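Local coordinates for colicin-B (Escherichia coli, PDB 1RH1), which kills closely related bacteria by forming a channel in the cytoplasmic membrane, which depolarises it and dissipates the cell's energy, at residues Lys343-Ile355 with Ile497-Ile509. Residues are numbered along the deposited sequence; the frame is centred on the assembly and turned at random.
Sequences KYKALSREIAENI and IDDKFVDELNHKI
With chi1 at 174°, L347 carries its CG anti to the backbone N, and F501 sets its own CG anti to the carbonyl carbon (chi1 -58°); these two torsions bring the leucine branches and the phenyl ring together between antiparallel helices of the all-helical colicin pore-forming domain. The packing is knobs-into-holes in both directions. L347 drops among F501, E504, L505 and I509: its CD1 meets CD1 of F501 at 3.8 Å, while its CD2 takes CD1 of L505 and CD1 of I509. F501 in turn fills the hole made by L347, E350, I351 and N354. I351 CG1 stands almost squarely over the ring centre, 4.0 Å from the F501 centroid, a CH-pi contact. The opposite ring face has D498 CB above it, offset toward the rim. D498 also caps the helix that F501 belongs to, its OD2 accepting from K500 N at 3.0 Å.

Around this centre, I497 reaches back with CD1 to I355 CG1 (3.7 Å) and to CG2 of I351, so the residues leading into helix 500-510 close one end of the interface. At the other end I509 CD1 lies 3.6 Å from Y344 CA. The hydroxyl of Y344 bonds to the carbonyl of G486, and helix 479-495, one of the predicted membrane-spanning hairpin pair, also touches I351, I355 and L505, tying both segments to the hydrophobic interior. On the exposed margin K343 bends its chain across K508, and its NZ donates to K508 O at 2.9 Å, coming from 45° out of the carbonyl plane.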
loop_
_atom_site.group_PDB
_atom_site.type_symbol
_atom_site.label_atom_id
_atom_site.label_comp_id
_atom_site.label_asym_id
_atom_site.label_seq_id
_atom_site.Cartn_x
_atom_site.Cartn_y
_atom_site.Cartn_z
ATOM N N LYS A 343 26.809 -20.758 -25.796
ATOM C CA LYS A 343 26.855 -21.232 -24.420
ATOM C C LYS A 343 27.208 -20.035 -23.509
ATOM O O LYS A 343 26.799 -19.946 -22.338
ATOM C CB LYS A 343 27.894 -22.339 -24.356
ATOM C CG LYS A 343 27.413 -23.559 -23.573
ATOM C CD LYS A 343 27.997 -24.898 -24.055
ATOM C CE LYS A 343 29.504 -25.108 -23.819
ATOM N NZ LYS A 343 30.389 -24.243 -24.594
ATOM N N TYR A 344 27.949 -19.075 -24.101
ATOM C CA TYR A 344 28.240 -17.810 -23.467
ATOM C C TYR A 344 26.937 -17.030 -23.472
ATOM O O TYR A 344 26.564 -16.599 -22.391
ATOM C CB TYR A 344 29.300 -17.016 -24.221
ATOM C CG TYR A 344 29.583 -15.705 -23.503
ATOM C CD1 TYR A 344 30.407 -15.709 -22.381
ATOM C CD2 TYR A 344 28.970 -14.516 -23.917
ATOM C CE1 TYR A 344 30.617 -14.530 -21.663
ATOM C CE2 TYR A 344 29.171 -13.340 -23.198
ATOM C CZ TYR A 344 29.994 -13.363 -22.076
ATOM O OH TYR A 344 30.192 -12.214 -21.351
ATOM N N LYS A 345 26.219 -16.821 -24.587
ATOM C CA LYS A 345 24.931 -16.116 -24.595
ATOM C C LYS A 345 23.905 -16.534 -23.529
ATOM O O LYS A 345 23.203 -15.710 -22.930
ATOM C CB LYS A 345 24.219 -16.279 -25.938
ATOM C CG LYS A 345 24.792 -15.557 -27.124
ATOM C CD LYS A 345 23.714 -15.502 -28.189
ATOM C CE LYS A 345 24.176 -14.637 -29.366
ATOM N NZ LYS A 345 25.289 -15.241 -30.083
ATOM N N ALA A 346 23.836 -17.854 -23.303
ATOM C CA ALA A 346 22.917 -18.484 -22.362
ATOM C C ALA A 346 23.174 -18.158 -20.910
ATOM O O ALA A 346 22.236 -18.037 -20.113
ATOM C CB ALA A 346 22.989 -19.979 -22.504
ATOM N N LEU A 347 24.484 -18.073 -20.597
ATOM C CA LEU A 347 24.947 -17.623 -19.288
ATOM C C LEU A 347 24.499 -16.176 -19.113
ATOM O O LEU A 347 23.813 -15.913 -18.140
ATOM C CB LEU A 347 26.463 -17.721 -19.204
ATOM C CG LEU A 347 27.158 -17.171 -17.974
ATOM C CD1 LEU A 347 26.897 -18.008 -16.745
ATOM C CD2 LEU A 347 28.627 -17.190 -18.248
ATOM N N SER A 348 24.784 -15.219 -20.001
ATOM C CA SER A 348 24.265 -13.870 -19.873
ATOM C C SER A 348 22.767 -13.829 -19.646
ATOM O O SER A 348 22.372 -13.042 -18.789
ATOM C CB SER A 348 24.580 -13.060 -21.102
ATOM O OG SER A 348 25.980 -12.834 -21.086
ATOM N N ARG A 349 21.934 -14.689 -20.288
ATOM C CA ARG A 349 20.493 -14.724 -20.008
ATOM C C ARG A 349 20.343 -14.951 -18.511
ATOM O O ARG A 349 19.713 -14.128 -17.858
ATOM C CB ARG A 349 19.713 -15.879 -20.664
ATOM C CG ARG A 349 19.810 -16.189 -22.154
ATOM C CD ARG A 349 19.337 -15.100 -23.109
ATOM N NE ARG A 349 20.449 -14.525 -23.877
ATOM C CZ ARG A 349 20.612 -14.632 -25.213
ATOM N NH1 ARG A 349 19.751 -15.297 -25.996
ATOM N NH2 ARG A 349 21.662 -14.036 -25.782
ATOM N N GLU A 350 21.007 -15.997 -17.980
ATOM C CA GLU A 350 21.044 -16.299 -16.547
ATOM C C GLU A 350 21.524 -15.153 -15.656
ATOM O O GLU A 350 20.846 -14.857 -14.674
ATOM C CB GLU A 350 21.953 -17.483 -16.251
ATOM C CG GLU A 350 21.454 -18.860 -16.613
ATOM C CD GLU A 350 20.437 -19.407 -15.623
ATOM O OE1 GLU A 350 19.231 -19.308 -15.878
ATOM O OE2 GLU A 350 20.861 -19.934 -14.591
ATOM N N ILE A 351 22.642 -14.461 -15.937
ATOM C CA ILE A 351 23.079 -13.381 -15.069
ATOM C C ILE A 351 22.058 -12.267 -15.135
ATOM O O ILE A 351 21.609 -11.803 -14.089
ATOM C CB ILE A 351 24.463 -12.870 -15.482
ATOM C CG1 ILE A 351 25.480 -13.976 -15.273
ATOM C CG2 ILE A 351 24.857 -11.686 -14.639
ATOM C CD1 ILE A 351 26.970 -13.582 -15.343
ATOM N N ALA A 352 21.607 -11.890 -16.328
ATOM C CA ALA A 352 20.568 -10.894 -16.434
ATOM C C ALA A 352 19.277 -11.332 -15.762
ATOM O O ALA A 352 18.645 -10.496 -15.133
ATOM C CB ALA A 352 20.282 -10.621 -17.867
ATOM N N GLU A 353 18.869 -12.613 -15.821
ATOM C CA GLU A 353 17.661 -13.112 -15.146
ATOM C C GLU A 353 17.820 -12.905 -13.645
ATOM O O GLU A 353 16.975 -12.296 -12.986
ATOM C CB GLU A 353 17.440 -14.609 -15.413
ATOM C CG GLU A 353 16.811 -14.949 -16.781
ATOM C CD GLU A 353 16.893 -16.411 -17.289
ATOM O OE1 GLU A 353 16.867 -17.359 -16.484
ATOM O OE2 GLU A 353 16.978 -16.598 -18.517
ATOM N N ASN A 354 18.965 -13.337 -13.113
ATOM C CA ASN A 354 19.284 -13.157 -11.714
ATOM C C ASN A 354 19.333 -11.720 -11.225
ATOM O O ASN A 354 18.974 -11.434 -10.081
ATOM C CB ASN A 354 20.604 -13.814 -11.444
ATOM C CG ASN A 354 20.406 -15.243 -11.010
ATOM O OD1 ASN A 354 19.973 -16.104 -11.775
ATOM N ND2 ASN A 354 20.716 -15.484 -9.736
ATOM N N ILE A 355 19.788 -10.805 -12.083
ATOM C CA ILE A 355 19.861 -9.415 -11.686
ATOM C C ILE A 355 18.448 -8.855 -11.742
ATOM O O ILE A 355 18.017 -8.168 -10.805
ATOM C CB ILE A 355 20.808 -8.619 -12.634
ATOM C CG1 ILE A 355 22.225 -9.132 -12.547
ATOM C CG2 ILE A 355 20.833 -7.166 -12.218
ATOM C CD1 ILE A 355 23.227 -8.433 -13.480
ATOM N N ILE A 497 26.796 -12.915 -7.376
ATOM C CA ILE A 497 25.460 -13.485 -7.462
ATOM C C ILE A 497 25.533 -14.956 -7.150
ATOM O O ILE A 497 24.840 -15.464 -6.269
ATOM C CB ILE A 497 24.837 -13.305 -8.886
ATOM C CG1 ILE A 497 24.942 -11.885 -9.421
ATOM C CG2 ILE A 497 23.364 -13.658 -8.764
ATOM C CD1 ILE A 497 24.311 -11.650 -10.780
ATOM N N ASP A 498 26.427 -15.626 -7.857
ATOM C CA ASP A 498 26.489 -17.046 -7.698
ATOM C C ASP A 498 27.808 -17.614 -8.143
ATOM O O ASP A 498 28.433 -17.063 -9.042
ATOM C CB ASP A 498 25.370 -17.638 -8.508
ATOM C CG ASP A 498 24.807 -18.916 -7.937
ATOM O OD1 ASP A 498 23.591 -18.950 -7.771
ATOM O OD2 ASP A 498 25.559 -19.856 -7.658
ATOM N N ASP A 499 28.227 -18.731 -7.547
ATOM C CA ASP A 499 29.448 -19.390 -7.972
ATOM C C ASP A 499 29.140 -20.252 -9.188
ATOM O O ASP A 499 30.075 -20.589 -9.919
ATOM C CB ASP A 499 30.018 -20.256 -6.832
ATOM C CG ASP A 499 31.334 -20.966 -7.152
ATOM O OD1 ASP A 499 32.372 -20.311 -7.253
ATOM O OD2 ASP A 499 31.313 -22.189 -7.305
ATOM N N LYS A 500 27.861 -20.612 -9.429
ATOM C CA LYS A 500 27.457 -21.348 -10.627
ATOM C C LYS A 500 28.081 -20.676 -11.841
ATOM O O LYS A 500 28.908 -21.267 -12.533
ATOM C CB LYS A 500 25.937 -21.345 -10.903
ATOM C CG LYS A 500 24.964 -21.976 -9.910
ATOM C CD LYS A 500 25.393 -23.368 -9.423
ATOM C CE LYS A 500 24.453 -23.897 -8.328
ATOM N NZ LYS A 500 24.923 -25.169 -7.798
ATOM N N PHE A 501 27.790 -19.378 -11.972
ATOM C CA PHE A 501 28.240 -18.537 -13.066
ATOM C C PHE A 501 29.734 -18.577 -13.319
ATOM O O PHE A 501 30.141 -18.562 -14.478
ATOM C CB PHE A 501 27.795 -17.111 -12.783
ATOM C CG PHE A 501 26.286 -16.952 -12.616
ATOM C CD1 PHE A 501 25.392 -17.807 -13.268
ATOM C CD2 PHE A 501 25.800 -15.919 -11.812
ATOM C CE1 PHE A 501 24.020 -17.621 -13.111
ATOM C CE2 PHE A 501 24.424 -15.746 -11.668
ATOM C CZ PHE A 501 23.528 -16.595 -12.314
ATOM N N VAL A 502 30.574 -18.682 -12.283
ATOM C CA VAL A 502 32.003 -18.747 -12.536
ATOM C C VAL A 502 32.456 -20.187 -12.764
ATOM O O VAL A 502 33.550 -20.414 -13.285
ATOM C CB VAL A 502 32.724 -18.067 -11.359
ATOM C CG1 VAL A 502 34.243 -18.060 -11.489
ATOM C CG2 VAL A 502 32.314 -16.608 -11.393
ATOM N N ASP A 503 31.661 -21.204 -12.410
ATOM C CA ASP A 503 31.988 -22.552 -12.840
ATOM C C ASP A 503 31.609 -22.751 -14.305
ATOM O O ASP A 503 32.407 -23.374 -14.997
ATOM C CB ASP A 503 31.272 -23.560 -11.961
ATOM C CG ASP A 503 31.971 -23.816 -10.622
ATOM O OD1 ASP A 503 33.080 -23.317 -10.395
ATOM O OD2 ASP A 503 31.408 -24.541 -9.792
ATOM N N GLU A 504 30.488 -22.211 -14.848
ATOM C CA GLU A 504 30.101 -22.340 -16.262
ATOM C C GLU A 504 31.148 -21.797 -17.211
ATOM O O GLU A 504 31.390 -22.360 -18.262
ATOM C CB GLU A 504 28.818 -21.587 -16.598
ATOM C CG GLU A 504 27.499 -22.367 -16.623
ATOM C CD GLU A 504 26.755 -22.626 -15.300
ATOM O OE1 GLU A 504 27.065 -23.622 -14.627
ATOM O OE2 GLU A 504 25.843 -21.850 -14.968
ATOM N N LEU A 505 31.768 -20.687 -16.827
ATOM C CA LEU A 505 32.819 -20.021 -17.568
ATOM C C LEU A 505 34.046 -20.904 -17.732
ATOM O O LEU A 505 34.402 -21.263 -18.853
ATOM C CB LEU A 505 33.194 -18.742 -16.834
ATOM C CG LEU A 505 32.838 -17.352 -17.353
ATOM C CD1 LEU A 505 31.978 -17.430 -18.573
ATOM C CD2 LEU A 505 32.113 -16.601 -16.258
ATOM N N ASN A 506 34.705 -21.269 -16.625
ATOM C CA ASN A 506 35.876 -22.132 -16.661
ATOM C C ASN A 506 35.664 -23.487 -17.317
ATOM O O ASN A 506 36.382 -23.850 -18.245
ATOM C CB ASN A 506 36.399 -22.383 -15.246
ATOM C CG ASN A 506 37.351 -21.333 -14.706
ATOM O OD1 ASN A 506 37.713 -20.362 -15.372
ATOM N ND2 ASN A 506 37.789 -21.534 -13.463
ATOM N N HIS A 507 34.650 -24.229 -16.885
ATOM C CA HIS A 507 34.471 -25.602 -17.322
ATOM C C HIS A 507 33.821 -25.776 -18.690
ATOM O O HIS A 507 34.153 -26.728 -19.404
ATOM C CB HIS A 507 33.670 -26.377 -16.218
ATOM C CG HIS A 507 34.427 -26.759 -14.918
ATOM N ND1 HIS A 507 35.719 -27.079 -14.733
ATOM C CD2 HIS A 507 33.821 -26.864 -13.678
ATOM C CE1 HIS A 507 35.892 -27.365 -13.461
ATOM N NE2 HIS A 507 34.748 -27.236 -12.826
ATOM N N LYS A 508 32.930 -24.883 -19.115
ATOM C CA LYS A 508 32.339 -25.046 -20.428
ATOM C C LYS A 508 32.731 -24.004 -21.467
ATOM O O LYS A 508 32.611 -24.278 -22.666
ATOM C CB LYS A 508 30.840 -25.038 -20.326
ATOM C CG LYS A 508 30.271 -26.153 -19.476
ATOM C CD LYS A 508 28.732 -26.136 -19.558
ATOM C CE LYS A 508 28.055 -24.792 -19.192
ATOM N NZ LYS A 508 26.604 -24.898 -19.272
ATOM N N ILE A 509 33.231 -22.818 -21.070
ATOM C CA ILE A 509 33.456 -21.724 -22.020
ATOM C C ILE A 509 34.896 -21.422 -22.399
ATOM O O ILE A 509 35.156 -21.231 -23.583
ATOM C CB ILE A 509 32.779 -20.412 -21.476
ATOM C CG1 ILE A 509 31.286 -20.650 -21.206
ATOM C CG2 ILE A 509 32.960 -19.288 -22.490
ATOM C CD1 ILE A 509 30.382 -19.423 -21.021
#